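Local coordinates for protein 2-hydroxyisobutyryl-CoA synthetase (Aquincola tertiaricarbonis, PDB 6HDY) that is a synthetase of the ANL superfamily of AMP-binding enzymes, combining a large AMP-binding domain with a smaller C-terminal domain, at residues Ala216-Thr221 with Lys245-Ser250. Sequence-based numbering, arbitrary orientation.
Sequences AAFYGT and KCLFFS. With 8LQ ([[(2~{R},3~{S},4~{R},5~{R})-5-(6-aminopurin-9-yl)-3,4-bis(oxidanyl)oxolan-2-yl]methoxy-oxidanyl-phosphoryl] (3~{S})-3-oxidanylbutanoate), chain C; 3HL ((3S)-3-hydroxybutanoic acid), chain B.
Ala216 O accepts two backbone hydrogen bonds, from Lys245 N at 2.9 Å and from Cys246 N at 3.3 Å. Cys246 N lies in the plane of the carbonyl group, whereas Lys245 N sits above it. This forked grip starts the pairing of 217-220 with 246-249, whose axes diverge by only 21°; helix 222-234 joins these parallel neighbours in a beta-alpha-beta crossover within a five-stranded sheet. In strand order, a weak bond from Phe218 N to Cys246 O comes next, then Phe248 N reaches Phe218 O at 2.8 Å with an N-H...O angle of 163°, and last comes a weak bond from Ser250 N to Gly220 O.

Tyr219 and Phe248 share one face of the sheet. Phe248 CG is tucked between its backbone N and carbonyl carbon (chi1 71°), which brings the ring toward strand 217-220, against Tyr219. Tyr219 CB stands over the ring face, 4.0 Å from its centroid, a CH-pi contact, and Tyr219 CD1 meets Phe248 CE2 at 3.6 Å. On the other face, Phe218 CD1 touches Leu247 CD2 at 3.7 Å, and the edge of the Phe249 ring meets Gly220 O in its plane, with CD1 3.3 Å from that oxygen. Helices 222-234 and 258-268 pack against this face.

The C-terminal ends lead to the ligand pocket, where 8LQ and 3HL occupy overlapping positions. A water bonded to Tyr219 OH donates to Ser250 O. Tyr219 OH and Ser250 OG, which sits at the edge of the tyrosine ring, are hydrogen-bonded at 2.6 Å, and the same serine oxygen hydrogen-bonds to OAE of 8LQ or OA of 3HL.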
loop_
_atom_site.group_PDB
_atom_site.type_symbol
_atom_site.label_atom_id
_atom_site.label_comp_id
_atom_site.label_asym_id
_atom_site.label_seq_id
_atom_site.Cartn_x
_atom_site.Cartn_y
_atom_site.Cartn_z
ATOM N N ALA A 216 8.817 13.990 -10.899
ATOM C CA ALA A 216 10.151 13.898 -11.474
ATOM C C ALA A 216 10.548 12.435 -11.666
ATOM O O ALA A 216 11.344 12.144 -12.558
ATOM C CB ALA A 216 11.161 14.608 -10.586
ATOM N N ALA A 217 10.001 11.510 -10.822
ATOM C CA ALA A 217 10.351 10.098 -10.890
ATOM C C ALA A 217 9.171 9.153 -10.693
ATOM O O ALA A 217 8.192 9.489 -10.027
ATOM C CB ALA A 217 11.481 9.776 -9.918
ATOM N N PHE A 218 9.254 7.980 -11.338
ATOM C CA PHE A 218 8.221 6.939 -11.292
ATOM C C PHE A 218 8.858 5.626 -10.972
ATOM O O PHE A 218 9.860 5.286 -11.591
ATOM C CB PHE A 218 7.508 6.805 -12.651
ATOM C CG PHE A 218 6.455 5.717 -12.738
ATOM C CD1 PHE A 218 6.800 4.415 -13.084
ATOM C CD2 PHE A 218 5.115 6.007 -12.515
ATOM C CE1 PHE A 218 5.834 3.424 -13.169
ATOM C CE2 PHE A 218 4.145 5.018 -12.626
ATOM C CZ PHE A 218 4.512 3.732 -12.941
ATOM N N TYR A 219 8.233 4.847 -10.069
ATOM C CA TYR A 219 8.663 3.495 -9.753
ATOM C C TYR A 219 7.533 2.499 -9.980
ATOM O O TYR A 219 6.399 2.732 -9.544
ATOM C CB TYR A 219 9.194 3.368 -8.292
ATOM C CG TYR A 219 9.446 1.923 -7.892
ATOM C CD1 TYR A 219 10.653 1.295 -8.191
ATOM C CD2 TYR A 219 8.448 1.162 -7.289
ATOM C CE1 TYR A 219 10.875 -0.043 -7.860
ATOM C CE2 TYR A 219 8.649 -0.183 -6.978
ATOM C CZ TYR A 219 9.864 -0.778 -7.259
ATOM O OH TYR A 219 10.024 -2.110 -6.990
ATOM N N GLY A 220 7.888 1.350 -10.565
ATOM C CA GLY A 220 7.005 0.200 -10.708
ATOM C C GLY A 220 7.672 -0.887 -11.516
ATOM O O GLY A 220 8.903 -0.938 -11.565
ATOM N N THR A 221 6.867 -1.724 -12.199
ATOM C CA THR A 221 7.394 -2.763 -13.105
ATOM C C THR A 221 7.472 -2.207 -14.522
ATOM O O THR A 221 6.653 -1.338 -14.869
ATOM C CB THR A 221 6.564 -4.071 -13.101
ATOM O OG1 THR A 221 5.241 -3.821 -13.600
ATOM C CG2 THR A 221 6.552 -4.791 -11.727
ATOM N N LYS A 245 11.404 12.803 -15.409
ATOM C CA LYS A 245 12.815 12.863 -15.808
ATOM C C LYS A 245 13.281 11.411 -15.889
ATOM O O LYS A 245 14.174 11.067 -16.673
ATOM C CB LYS A 245 13.669 13.659 -14.804
ATOM C CG LYS A 245 13.214 15.123 -14.582
ATOM C CD LYS A 245 13.447 16.048 -15.802
ATOM C CE LYS A 245 12.773 17.400 -15.668
ATOM N NZ LYS A 245 11.321 17.354 -16.004
ATOM N N CYS A 246 12.657 10.551 -15.073
ATOM C CA CYS A 246 13.004 9.145 -15.063
ATOM C C CYS A 246 11.914 8.257 -14.508
ATOM O O CYS A 246 10.986 8.709 -13.834
ATOM C CB CYS A 246 14.338 8.900 -14.356
ATOM S SG CYS A 246 14.206 8.661 -12.569
ATOM N N LEU A 247 12.047 6.973 -14.851
ATOM C CA LEU A 247 11.234 5.853 -14.415
ATOM C C LEU A 247 12.270 4.801 -14.025
ATOM O O LEU A 247 13.223 4.593 -14.772
ATOM C CB LEU A 247 10.332 5.327 -15.551
ATOM C CG LEU A 247 9.318 6.310 -16.136
ATOM C CD1 LEU A 247 9.867 6.940 -17.422
ATOM C CD2 LEU A 247 7.985 5.610 -16.430
ATOM N N PHE A 248 12.139 4.208 -12.838
ATOM C CA PHE A 248 13.083 3.195 -12.367
ATOM C C PHE A 248 12.316 1.964 -11.971
ATOM O O PHE A 248 11.286 2.071 -11.328
ATOM C CB PHE A 248 14.053 3.718 -11.301
ATOM C CG PHE A 248 13.514 4.016 -9.917
ATOM C CD1 PHE A 248 12.783 5.175 -9.672
ATOM C CD2 PHE A 248 13.872 3.218 -8.827
ATOM C CE1 PHE A 248 12.341 5.479 -8.377
ATOM C CE2 PHE A 248 13.435 3.527 -7.534
ATOM C CZ PHE A 248 12.649 4.637 -7.325
ATOM N N PHE A 249 12.737 0.820 -12.470
ATOM C CA PHE A 249 11.966 -0.412 -12.343
ATOM C C PHE A 249 12.726 -1.571 -11.757
ATOM O O PHE A 249 13.940 -1.720 -11.966
ATOM C CB PHE A 249 11.451 -0.863 -13.758
ATOM C CG PHE A 249 10.776 0.164 -14.655
ATOM C CD1 PHE A 249 9.579 0.770 -14.275
ATOM C CD2 PHE A 249 11.302 0.468 -15.915
ATOM C CE1 PHE A 249 8.949 1.693 -15.115
ATOM C CE2 PHE A 249 10.668 1.396 -16.753
ATOM C CZ PHE A 249 9.489 1.986 -16.358
ATOM N N SER A 250 11.960 -2.456 -11.123
ATOM C CA SER A 250 12.418 -3.735 -10.588
ATOM C C SER A 250 11.259 -4.728 -10.668
ATOM O O SER A 250 10.116 -4.327 -10.921
ATOM C CB SER A 250 12.921 -3.573 -9.155
ATOM O OG SER A 250 11.834 -3.513 -8.255
HETATM N N9 8LQ C . 13.692 -9.684 -11.095
HETATM C C8 8LQ C . 13.585 -8.721 -10.166
HETATM N N7 8LQ C . 14.147 -7.612 -10.635
HETATM C C5 8LQ C . 14.632 -7.887 -11.857
HETATM C C6 8LQ C . 15.242 -7.140 -12.803
HETATM N N6 8LQ C . 15.510 -5.873 -12.528
HETATM N N1 8LQ C . 15.613 -7.659 -13.989
HETATM C C2 8LQ C . 15.337 -8.994 -14.293
HETATM N N3 8LQ C . 14.645 -9.723 -13.338
HETATM C C4 8LQ C . 14.338 -9.172 -12.140
HETATM C CAA 8LQ C . 11.399 -6.703 -4.556
HETATM C CAZ 8LQ C . 12.022 -6.350 -5.932
HETATM O OAE 8LQ C . 11.025 -5.782 -6.777
HETATM C CAL 8LQ C . 12.622 -7.580 -6.642
HETATM C CAS 8LQ C . 11.572 -8.688 -6.791
HETATM O OAC 8LQ C . 10.723 -8.615 -7.674
HETATM O OAQ 8LQ C . 11.620 -9.680 -5.829
HETATM P PBC 8LQ C . 10.822 -11.060 -5.961
HETATM O OAH 8LQ C . 9.291 -10.641 -5.937
HETATM O OAD 8LQ C . 11.164 -12.037 -4.911
HETATM O "O5'" 8LQ C . 11.245 -11.621 -7.376
HETATM C "C5'" 8LQ C . 12.644 -11.741 -7.625
HETATM C "C4'" 8LQ C . 12.865 -12.252 -9.025
HETATM O "O4'" 8LQ C . 12.275 -11.324 -9.974
HETATM C "C3'" 8LQ C . 14.311 -12.211 -9.279
HETATM O "O3'" 8LQ C . 14.943 -13.431 -8.799
HETATM C "C2'" 8LQ C . 14.334 -12.095 -10.805
HETATM O "O2'" 8LQ C . 13.996 -13.385 -11.453
HETATM C "C1'" 8LQ C . 13.215 -11.105 -11.036
HETATM C CA 3HL B . 11.709 -7.817 -6.388
HETATM C CB 3HL B . 11.573 -7.781 -4.849
HETATM O OG1 3HL B . 12.369 -6.774 -4.233
HETATM C CG2 3HL B . 10.158 -7.529 -4.421
HETATM C C 3HL B . 12.638 -6.708 -6.818
HETATM O OA 3HL B . 12.288 -5.546 -6.668
HETATM O OB 3HL B . 13.891 -7.097 -7.166
HETATM O O HOH W 1 8.177 -3.508 -8.829
#